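Local structure of protein TASOR (Homo sapiens, 6TL1) at residues Y25-S30 with I168-A173; E48-E53 with R195-C200; S69-F74 with F132-G137. The protein is, here as its pseudo-PARP domain, a component of the HUSH complex, which maintains epigenetic repression by promoting recruitment of SETDB1 and MORC2 at H3K9me3-rich loci. All blocks are in the same frame, centred on the assembly; numbering follows the deposited sequence.

Contact 1 (Y25-S30 with I168-A173)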
loop_
_atom_site.group_PDB
_atom_site.type_symbol
_atom_site.label_atom_id
_atom_site.label_comp_id
_atom_site.label_asym_id
_atom_site.label_seq_id
_atom_site.Cartn_x
_atom_site.Cartn_y
_atom_site.Cartn_z
ATOM N N TYR A 25 3.268 6.370 10.423
ATOM C CA TYR A 25 3.089 7.764 10.056
ATOM C C TYR A 25 4.390 8.363 9.549
ATOM O O TYR A 25 5.488 8.002 9.989
ATOM C CB TYR A 25 2.605 8.589 11.255
ATOM C CG TYR A 25 1.183 8.311 11.698
ATOM C CD1 TYR A 25 0.207 7.952 10.781
ATOM C CD2 TYR A 25 0.819 8.412 13.047
ATOM C CE1 TYR A 25 -1.093 7.702 11.185
ATOM C CE2 TYR A 25 -0.477 8.166 13.460
ATOM C CZ TYR A 25 -1.423 7.802 12.523
ATOM O OH TYR A 25 -2.709 7.553 12.921
ATOM N N LEU A 26 4.260 9.295 8.608
ATOM C CA LEU A 26 5.418 10.113 8.282
ATOM C C LEU A 26 5.677 11.112 9.398
ATOM O O LEU A 26 6.830 11.388 9.750
ATOM C CB LEU A 26 5.204 10.842 6.960
ATOM C CG LEU A 26 6.306 11.859 6.674
ATOM C CD1 LEU A 26 7.624 11.144 6.402
ATOM C CD2 LEU A 26 5.924 12.773 5.510
ATOM N N GLU A 27 4.615 11.646 9.988
ATOM C CA GLU A 27 4.733 12.479 11.182
ATOM C C GLU A 27 4.039 11.742 12.321
ATOM O O GLU A 27 2.797 11.761 12.406
ATOM C CB GLU A 27 4.096 13.844 10.945
ATOM C CG GLU A 27 4.779 14.652 9.855
ATOM C CD GLU A 27 4.181 16.042 9.698
ATOM O OE1 GLU A 27 3.420 16.467 10.598
ATOM O OE2 GLU A 27 4.465 16.699 8.674
ATOM N N PRO A 28 4.784 11.133 13.249
ATOM C CA PRO A 28 4.127 10.335 14.304
ATOM C C PRO A 28 3.101 11.103 15.132
ATOM O O PRO A 28 2.217 10.463 15.715
ATOM C CB PRO A 28 5.307 9.846 15.153
ATOM C CG PRO A 28 6.431 9.757 14.158
ATOM C CD PRO A 28 6.249 10.976 13.284
ATOM N N THR A 29 3.174 12.443 15.185
ATOM C CA THR A 29 2.156 13.247 15.859
ATOM C C THR A 29 0.818 13.269 15.131
ATOM O O THR A 29 -0.138 13.853 15.661
ATOM C CB THR A 29 2.649 14.682 16.079
ATOM O OG1 THR A 29 3.134 15.232 14.845
ATOM C CG2 THR A 29 3.741 14.697 17.131
ATOM N N SER A 30 0.722 12.670 13.936
ATOM C CA SER A 30 -0.571 12.484 13.296
ATOM C C SER A 30 -1.498 11.634 14.157
ATOM O O SER A 30 -2.677 11.484 13.819
ATOM C CB SER A 30 -0.412 11.802 11.925
ATOM O OG SER A 30 0.234 12.643 10.973
ATOM N N ILE A 168 12.053 12.999 2.323
ATOM C CA ILE A 168 10.737 13.531 2.661
ATOM C C ILE A 168 10.512 13.399 4.169
ATOM O O ILE A 168 10.505 12.289 4.717
ATOM C CB ILE A 168 9.642 12.807 1.867
ATOM C CG1 ILE A 168 9.701 13.211 0.388
ATOM C CG2 ILE A 168 8.272 13.165 2.397
ATOM C CD1 ILE A 168 9.709 14.719 0.158
ATOM N N THR A 169 10.321 14.531 4.855
ATOM C CA THR A 169 10.033 14.500 6.286
ATOM C C THR A 169 8.730 15.189 6.660
ATOM O O THR A 169 8.292 15.057 7.810
ATOM C CB THR A 169 11.175 15.126 7.110
ATOM O OG1 THR A 169 11.302 16.522 6.810
ATOM C CG2 THR A 169 12.490 14.416 6.836
ATOM N N SER A 170 8.122 15.940 5.745
ATOM C CA SER A 170 6.936 16.732 6.029
ATOM C C SER A 170 5.790 16.327 5.115
ATOM O O SER A 170 5.980 16.145 3.907
ATOM C CB SER A 170 7.242 18.233 5.871
ATOM O OG SER A 170 6.064 19.013 5.947
ATOM N N LEU A 171 4.588 16.241 5.693
ATOM C CA LEU A 171 3.375 16.008 4.915
ATOM C C LEU A 171 3.121 17.099 3.878
ATOM O O LEU A 171 2.340 16.874 2.946
ATOM C CB LEU A 171 2.170 15.913 5.857
ATOM C CG LEU A 171 2.157 14.715 6.813
ATOM C CD1 LEU A 171 1.012 14.832 7.818
ATOM C CD2 LEU A 171 2.043 13.409 6.020
ATOM N N LEU A 172 3.756 18.263 4.012
ATOM C CA LEU A 172 3.546 19.399 3.116
ATOM C C LEU A 172 4.683 19.617 2.119
ATOM O O LEU A 172 4.609 20.549 1.317
ATOM C CB LEU A 172 3.310 20.686 3.922
ATOM C CG LEU A 172 2.091 20.586 4.833
ATOM C CD1 LEU A 172 2.021 21.717 5.856
ATOM C CD2 LEU A 172 0.816 20.493 4.005
ATOM N N ALA A 173 5.720 18.787 2.140
ATOM C CA ALA A 173 6.776 18.885 1.144
ATOM C C ALA A 173 6.218 18.645 -0.261
ATOM O O ALA A 173 5.238 17.923 -0.453
ATOM C CB ALA A 173 7.885 17.880 1.452
HETATM O O HOH W 1 8.445 13.175 9.934
#
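Leu26 packs against Ile168, Ser170 and Leu171 in the tightly packed part of this junction between two loops, one following helix 12-22 and the other preceding helix 176-179. With its CG anti to the backbone N (chi1 172°), Leu26 sends both methyls into the opposing loop: CD1 comes 3.5 Å from Ile168 O, and CD2 lies 3.6 Å from Ser170 C. Leu26 CD2 also meets the apolar branches of Ile168 and Leu171, 4.0 Å from Leu171 CD2. The extended chain of Glu27 crosses Leu171 at a slant, and Glu27 OE2 accepts from Leu171 N at 3.0 Å with an almost straight N-H...O angle of 175°; the donor sits on the anti side of the carboxylate, 30° out of its plane. That N-H belongs to the type I turn Ser170-Ala173, where Ser170 OG also accepts from Leu172 N in an ST turn. The Thr169 side is looser and more exposed, the backbone O of Thr169 taking a bond from a water. Asp114 fixes the first loop by accepting from the backbone N of Leu26 and Glu27. Between the two segments the Glu27 carboxylate thus meets a neutral amide, making the polar link a directional hydrogen bond beside apolar leucine packing.

Contact 2 (E48-E53 with R195-C200)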
loop_
_atom_site.group_PDB
_atom_site.type_symbol
_atom_site.label_atom_id
_atom_site.label_comp_id
_atom_site.label_asym_id
_atom_site.label_seq_id
_atom_site.Cartn_x
_atom_site.Cartn_y
_atom_site.Cartn_z
ATOM N N GLU A 48 -4.913 -14.836 -0.107
ATOM C CA GLU A 48 -3.866 -15.260 0.816
ATOM C C GLU A 48 -3.121 -16.466 0.257
ATOM O O GLU A 48 -1.901 -16.580 0.423
ATOM C CB GLU A 48 -4.464 -15.571 2.187
ATOM C CG GLU A 48 -5.094 -14.349 2.869
ATOM C CD GLU A 48 -5.854 -14.702 4.148
ATOM O OE1 GLU A 48 -5.825 -13.903 5.111
ATOM O OE2 GLU A 48 -6.482 -15.783 4.190
ATOM N N LYS A 49 -3.838 -17.364 -0.434
ATOM C CA LYS A 49 -3.167 -18.467 -1.118
ATOM C C LYS A 49 -2.136 -17.955 -2.102
ATOM O O LYS A 49 -1.009 -18.463 -2.134
ATOM C CB LYS A 49 -4.169 -19.364 -1.864
ATOM C CG LYS A 49 -5.075 -20.176 -0.989
ATOM C CD LYS A 49 -5.724 -21.349 -1.727
ATOM C CE LYS A 49 -7.240 -21.231 -1.689
ATOM N NZ LYS A 49 -7.967 -22.534 -1.716
ATOM N N GLU A 50 -2.490 -16.942 -2.893
ATOM C CA GLU A 50 -1.584 -16.521 -3.947
ATOM C C GLU A 50 -0.436 -15.693 -3.386
ATOM O O GLU A 50 0.680 -15.765 -3.908
ATOM C CB GLU A 50 -2.354 -15.756 -5.017
ATOM C CG GLU A 50 -3.451 -16.609 -5.626
ATOM C CD GLU A 50 -3.901 -16.163 -7.004
ATOM O OE1 GLU A 50 -3.934 -14.945 -7.279
ATOM O OE2 GLU A 50 -4.297 -17.047 -7.795
ATOM N N PHE A 51 -0.670 -14.967 -2.285
ATOM C CA PHE A 51 0.418 -14.292 -1.583
ATOM C C PHE A 51 1.416 -15.317 -1.060
ATOM O O PHE A 51 2.631 -15.195 -1.269
ATOM C CB PHE A 51 -0.162 -13.439 -0.442
ATOM C CG PHE A 51 0.845 -12.575 0.276
ATOM C CD1 PHE A 51 1.557 -13.072 1.358
ATOM C CD2 PHE A 51 1.039 -11.244 -0.096
ATOM C CE1 PHE A 51 2.471 -12.275 2.031
ATOM C CE2 PHE A 51 1.953 -10.445 0.577
ATOM C CZ PHE A 51 2.662 -10.960 1.641
ATOM N N THR A 52 0.908 -16.365 -0.407
ATOM C CA THR A 52 1.784 -17.406 0.119
ATOM C C THR A 52 2.519 -18.125 -1.003
ATOM O O THR A 52 3.721 -18.392 -0.896
ATOM C CB THR A 52 0.966 -18.410 0.927
ATOM O OG1 THR A 52 0.566 -17.826 2.173
ATOM C CG2 THR A 52 1.764 -19.686 1.171
ATOM N N GLU A 53 1.816 -18.428 -2.097
ATOM C CA GLU A 53 2.466 -19.053 -3.245
ATOM C C GLU A 53 3.566 -18.154 -3.804
ATOM O O GLU A 53 4.678 -18.618 -4.084
ATOM C CB GLU A 53 1.415 -19.356 -4.314
ATOM C CG GLU A 53 1.950 -19.850 -5.642
ATOM C CD GLU A 53 2.741 -21.137 -5.532
ATOM O OE1 GLU A 53 3.772 -21.256 -6.228
ATOM O OE2 GLU A 53 2.343 -22.022 -4.744
ATOM N N ARG A 195 -3.043 -8.149 -11.552
ATOM C CA ARG A 195 -3.054 -8.117 -10.094
ATOM C C ARG A 195 -1.761 -8.736 -9.567
ATOM O O ARG A 195 -1.599 -9.963 -9.608
ATOM C CB ARG A 195 -4.266 -8.853 -9.525
ATOM C CG ARG A 195 -4.257 -8.886 -7.992
ATOM C CD ARG A 195 -5.469 -9.582 -7.419
ATOM N NE ARG A 195 -5.666 -10.900 -8.001
ATOM C CZ ARG A 195 -4.983 -11.986 -7.647
ATOM N NH1 ARG A 195 -4.029 -11.922 -6.723
ATOM N NH2 ARG A 195 -5.242 -13.149 -8.235
ATOM N N PRO A 196 -0.829 -7.920 -9.073
ATOM C CA PRO A 196 0.376 -8.486 -8.454
ATOM C C PRO A 196 -0.007 -9.272 -7.218
ATOM O O PRO A 196 -0.858 -8.840 -6.441
ATOM C CB PRO A 196 1.206 -7.246 -8.089
ATOM C CG PRO A 196 0.673 -6.151 -8.974
ATOM C CD PRO A 196 -0.803 -6.449 -9.081
ATOM N N ARG A 197 0.610 -10.440 -7.044
ATOM C CA ARG A 197 0.201 -11.322 -5.957
ATOM C C ARG A 197 0.939 -11.084 -4.644
ATOM O O ARG A 197 0.500 -11.616 -3.610
ATOM C CB ARG A 197 0.359 -12.799 -6.341
ATOM C CG ARG A 197 -0.189 -13.223 -7.706
ATOM C CD ARG A 197 0.313 -14.630 -8.068
ATOM N NE ARG A 197 1.693 -14.624 -8.507
ATOM C CZ ARG A 197 2.434 -15.718 -8.626
ATOM N NH1 ARG A 197 3.690 -15.633 -9.041
ATOM N NH2 ARG A 197 1.946 -16.897 -8.269
ATOM N N HIS A 198 2.012 -10.289 -4.640
ATOM C CA HIS A 198 2.716 -9.968 -3.404
ATOM C C HIS A 198 2.140 -8.728 -2.717
ATOM O O HIS A 198 2.803 -8.115 -1.877
ATOM C CB HIS A 198 4.229 -9.840 -3.656
ATOM C CG HIS A 198 4.609 -8.976 -4.819
ATOM N ND1 HIS A 198 4.078 -9.133 -6.083
ATOM C CD2 HIS A 198 5.523 -7.976 -4.922
ATOM C CE1 HIS A 198 4.618 -8.248 -6.902
ATOM N NE2 HIS A 198 5.493 -7.528 -6.222
ATOM N N VAL A 199 0.898 -8.390 -3.041
ATOM C CA VAL A 199 0.080 -7.387 -2.380
ATOM C C VAL A 199 -1.224 -8.065 -1.988
ATOM O O VAL A 199 -1.885 -8.673 -2.836
ATOM C CB VAL A 199 -0.196 -6.193 -3.309
ATOM C CG1 VAL A 199 -1.238 -5.290 -2.709
ATOM C CG2 VAL A 199 1.120 -5.439 -3.615
ATOM N N CYS A 200 -1.581 -7.991 -0.700
ATOM C CA CYS A 200 -2.770 -8.692 -0.211
ATOM C C CYS A 200 -3.501 -7.856 0.836
ATOM O O CYS A 200 -2.877 -7.421 1.819
ATOM C CB CYS A 200 -2.378 -10.052 0.378
ATOM S SG CYS A 200 -3.781 -11.092 0.817
#
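Helix 45-60 passes closest to the chain leading into strand 199-209 at Phe51 and His198, whose CA atoms are 5.2 Å apart, and Phe51 CA makes a CA-H...O contact with Arg197 O at 3.4 Å. This is helix-on-sheet packing in the pseudo-PARP domain, the strand being the middle one of its five-stranded antiparallel sheet. Phe51, with CG anti to its backbone N (chi1 -174°), lowers its ring toward the strand. Phe51 CD2 lies 3.6 Å from Cys200 CB and Phe51 CE2 3.5 Å from His198 O, both approaching the ring obliquely, while Val199 N stands near the ring plane at its edge. Lys133 and Met135 also border this ring, so it is buried. On the more open flank the contact becomes ionic. Glu50 OE1 meets the edge of the Arg195 guanidinium in a salt bridge, the two side chains crossing at about a right angle with their planes 30° apart. Arg195 NH2 supplies the straighter bond, although its modelled length is so short as to be doubtful; Arg195 NH1 reaches Glu50 OE1 weakly at 3.1 Å. Arg197 instead runs alongside Glu53, pointing the same way, and its NH1 forms salt bridges with Glu186 and Glu57. The two acids would be expected to stabilise its positive charge, and they anchor a guanidinium whose NH2 lies beside the aliphatic part of Glu53. At the opposite end of the contact, Cys200 SG rests 4.1 Å from Glu48 CG.

Contact 3 (S69-F74 with F132-G137)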
loop_
_atom_site.group_PDB
_atom_site.type_symbol
_atom_site.label_atom_id
_atom_site.label_comp_id
_atom_site.label_asym_id
_atom_site.label_seq_id
_atom_site.Cartn_x
_atom_site.Cartn_y
_atom_site.Cartn_z
ATOM N N SER A 69 10.453 -10.688 3.736
ATOM C CA SER A 69 9.740 -10.132 4.876
ATOM C C SER A 69 8.413 -9.501 4.462
ATOM O O SER A 69 8.295 -8.899 3.389
ATOM C CB SER A 69 10.626 -9.096 5.575
ATOM O OG SER A 69 10.086 -8.711 6.823
ATOM N N GLU A 70 7.411 -9.645 5.329
ATOM C CA GLU A 70 6.117 -8.974 5.215
ATOM C C GLU A 70 6.158 -7.585 5.841
ATOM O O GLU A 70 6.723 -7.398 6.917
ATOM C CB GLU A 70 5.020 -9.804 5.881
ATOM C CG GLU A 70 4.738 -11.120 5.185
ATOM C CD GLU A 70 3.659 -11.929 5.881
ATOM O OE1 GLU A 70 3.022 -11.396 6.818
ATOM O OE2 GLU A 70 3.458 -13.102 5.498
ATOM N N SER A 71 5.567 -6.609 5.163
ATOM C CA SER A 71 5.359 -5.282 5.743
ATOM C C SER A 71 3.972 -4.797 5.326
ATOM O O SER A 71 3.180 -5.550 4.751
ATOM C CB SER A 71 6.493 -4.315 5.358
ATOM O OG SER A 71 6.658 -4.258 3.965
ATOM N N TYR A 72 3.638 -3.557 5.682
ATOM C CA TYR A 72 2.301 -3.035 5.439
ATOM C C TYR A 72 2.361 -1.744 4.630
ATOM O O TYR A 72 3.306 -0.962 4.745
ATOM C CB TYR A 72 1.579 -2.761 6.774
ATOM C CG TYR A 72 1.383 -3.997 7.618
ATOM C CD1 TYR A 72 0.407 -4.937 7.282
ATOM C CD2 TYR A 72 2.157 -4.236 8.746
ATOM C CE1 TYR A 72 0.201 -6.070 8.050
ATOM C CE2 TYR A 72 1.948 -5.379 9.532
ATOM C CZ TYR A 72 0.970 -6.295 9.155
ATOM O OH TYR A 72 0.735 -7.446 9.881
ATOM N N ALA A 73 1.346 -1.544 3.789
ATOM C CA ALA A 73 1.161 -0.308 3.039
ATOM C C ALA A 73 -0.330 -0.013 2.965
ATOM O O ALA A 73 -1.168 -0.868 3.278
ATOM C CB ALA A 73 1.763 -0.396 1.631
ATOM N N PHE A 74 -0.668 1.190 2.497
ATOM C CA PHE A 74 -1.999 1.740 2.726
ATOM C C PHE A 74 -2.613 2.327 1.465
ATOM O O PHE A 74 -1.916 2.770 0.544
ATOM C CB PHE A 74 -1.934 2.801 3.834
ATOM C CG PHE A 74 -1.082 2.370 4.980
ATOM C CD1 PHE A 74 0.270 2.659 5.000
ATOM C CD2 PHE A 74 -1.616 1.592 5.990
ATOM C CE1 PHE A 74 1.065 2.217 6.018
ATOM C CE2 PHE A 74 -0.823 1.149 7.022
ATOM C CZ PHE A 74 0.522 1.465 7.035
ATOM N N PHE A 132 -2.771 -3.157 3.396
ATOM C CA PHE A 132 -2.279 -4.305 2.646
ATOM C C PHE A 132 -1.036 -4.856 3.309
ATOM O O PHE A 132 -0.164 -4.094 3.737
ATOM C CB PHE A 132 -1.927 -3.924 1.207
ATOM C CG PHE A 132 -3.098 -3.503 0.394
ATOM C CD1 PHE A 132 -3.487 -2.180 0.355
ATOM C CD2 PHE A 132 -3.821 -4.442 -0.333
ATOM C CE1 PHE A 132 -4.578 -1.791 -0.409
ATOM C CE2 PHE A 132 -4.914 -4.066 -1.083
ATOM C CZ PHE A 132 -5.300 -2.733 -1.116
ATOM N N LYS A 133 -0.927 -6.178 3.352
ATOM C CA LYS A 133 0.374 -6.762 3.600
ATOM C C LYS A 133 1.073 -6.898 2.252
ATOM O O LYS A 133 0.436 -7.163 1.229
ATOM C CB LYS A 133 0.286 -8.109 4.321
ATOM C CG LYS A 133 -0.298 -9.263 3.542
ATOM C CD LYS A 133 -0.129 -10.555 4.355
ATOM C CE LYS A 133 -0.807 -11.765 3.706
ATOM N NZ LYS A 133 -0.758 -12.953 4.626
ATOM N N ILE A 134 2.377 -6.632 2.246
ATOM C CA ILE A 134 3.163 -6.594 1.023
ATOM C C ILE A 134 4.487 -7.280 1.291
ATOM O O ILE A 134 4.916 -7.429 2.438
ATOM C CB ILE A 134 3.426 -5.154 0.517
ATOM C CG1 ILE A 134 4.131 -4.348 1.621
ATOM C CG2 ILE A 134 2.126 -4.513 0.090
ATOM C CD1 ILE A 134 4.517 -2.928 1.229
ATOM N N MET A 135 5.126 -7.695 0.205
ATOM C CA MET A 135 6.535 -8.067 0.206
ATOM C C MET A 135 7.242 -7.158 -0.776
ATOM O O MET A 135 7.030 -7.260 -1.994
ATOM C CB MET A 135 6.712 -9.532 -0.171
ATOM C CG MET A 135 6.146 -10.476 0.871
ATOM S SD MET A 135 6.441 -12.189 0.411
ATOM C CE MET A 135 5.196 -12.333 -0.857
ATOM N N LYS A 136 8.067 -6.253 -0.252
ATOM C CA LYS A 136 8.789 -5.381 -1.151
ATOM C C LYS A 136 9.833 -6.159 -1.929
ATOM O O LYS A 136 10.211 -5.738 -3.023
ATOM C CB LYS A 136 9.436 -4.217 -0.391
ATOM C CG LYS A 136 8.463 -3.350 0.386
ATOM C CD LYS A 136 9.095 -1.999 0.710
ATOM C CE LYS A 136 9.891 -2.011 1.999
ATOM N NZ LYS A 136 9.058 -2.368 3.180
ATOM N N GLY A 137 10.283 -7.292 -1.394
ATOM C CA GLY A 137 11.230 -8.135 -2.105
ATOM C C GLY A 137 12.490 -7.373 -2.464
ATOM O O GLY A 137 13.008 -6.558 -1.682
HETATM O O HOH W 2 8.274 -6.192 2.663
#
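Ser71 and Ile134 face each other as an antiparallel hydrogen-bonded pair, with Ser71 N to Ile134 O at 2.9 Å and Ile134 N to Ser71 O at 2.8 Å. From its CB, the Ile134 side chain sends CG1 between the backbone N and the carbonyl carbon (chi1 57°), a torsion that swings this branch back over the neighbouring strand. There Ile134 CG1 packs 3.4 Å from Ser71 OG and also touches Ser71 O. The tip, Ile134 CD1, reaches past the hydroxyl to Ala73 CB at 3.8 Å; Tyr182 and Phe184 of the other sheet cover the same face. Strand 71-77 is one of the two outermost strands of the five-stranded antiparallel sheet here, paired to strand 126-134. The register continues through the non-hydrogen-bonded pair Tyr72-Lys133 to Ala73-Phe132, a second hydrogen-bonded pair. On the face bearing Tyr72 and Lys133, Glu70 lies side by side with Lys133, but Glu70 OE2 stays 4.3 Å from Lys133 NZ, beyond a salt bridge, and pairs instead with Arg55. On the other face, Ser71 OG receives a weak bond from Lys136 NZ at 3.2 Å, the lysine chain being folded back at chi3 and chi4. A water hydrogen-bonds to Ser69 O, Ser71 OG and Lys136 N, the last from Lys136 N to the water O at 2.9 Å.

Overall arrangement
Contacts 2 and 3 share the five-stranded sheet: their centres are 11 Å apart, and strands 199-209 and 126-134 are adjacent. Two probable backbone hydrogen bonds join them, Lys133 N to Cys200 O at 2.8 Å and Met135 N to His198 O at 3.1 Å, while Phe51 CZ packs 3.6 Å from Met135 CG. Contact 1 stands apart, on the other side of the chain's centre from contact 2, with 30 Å between centres and about 17 Å between nearest atoms; from contact 3 its nearest atoms are about 6 Å away. Along the sequence, contact 3 is nested inside the loops closed by both others, whereas contacts 1 and 2 interleave.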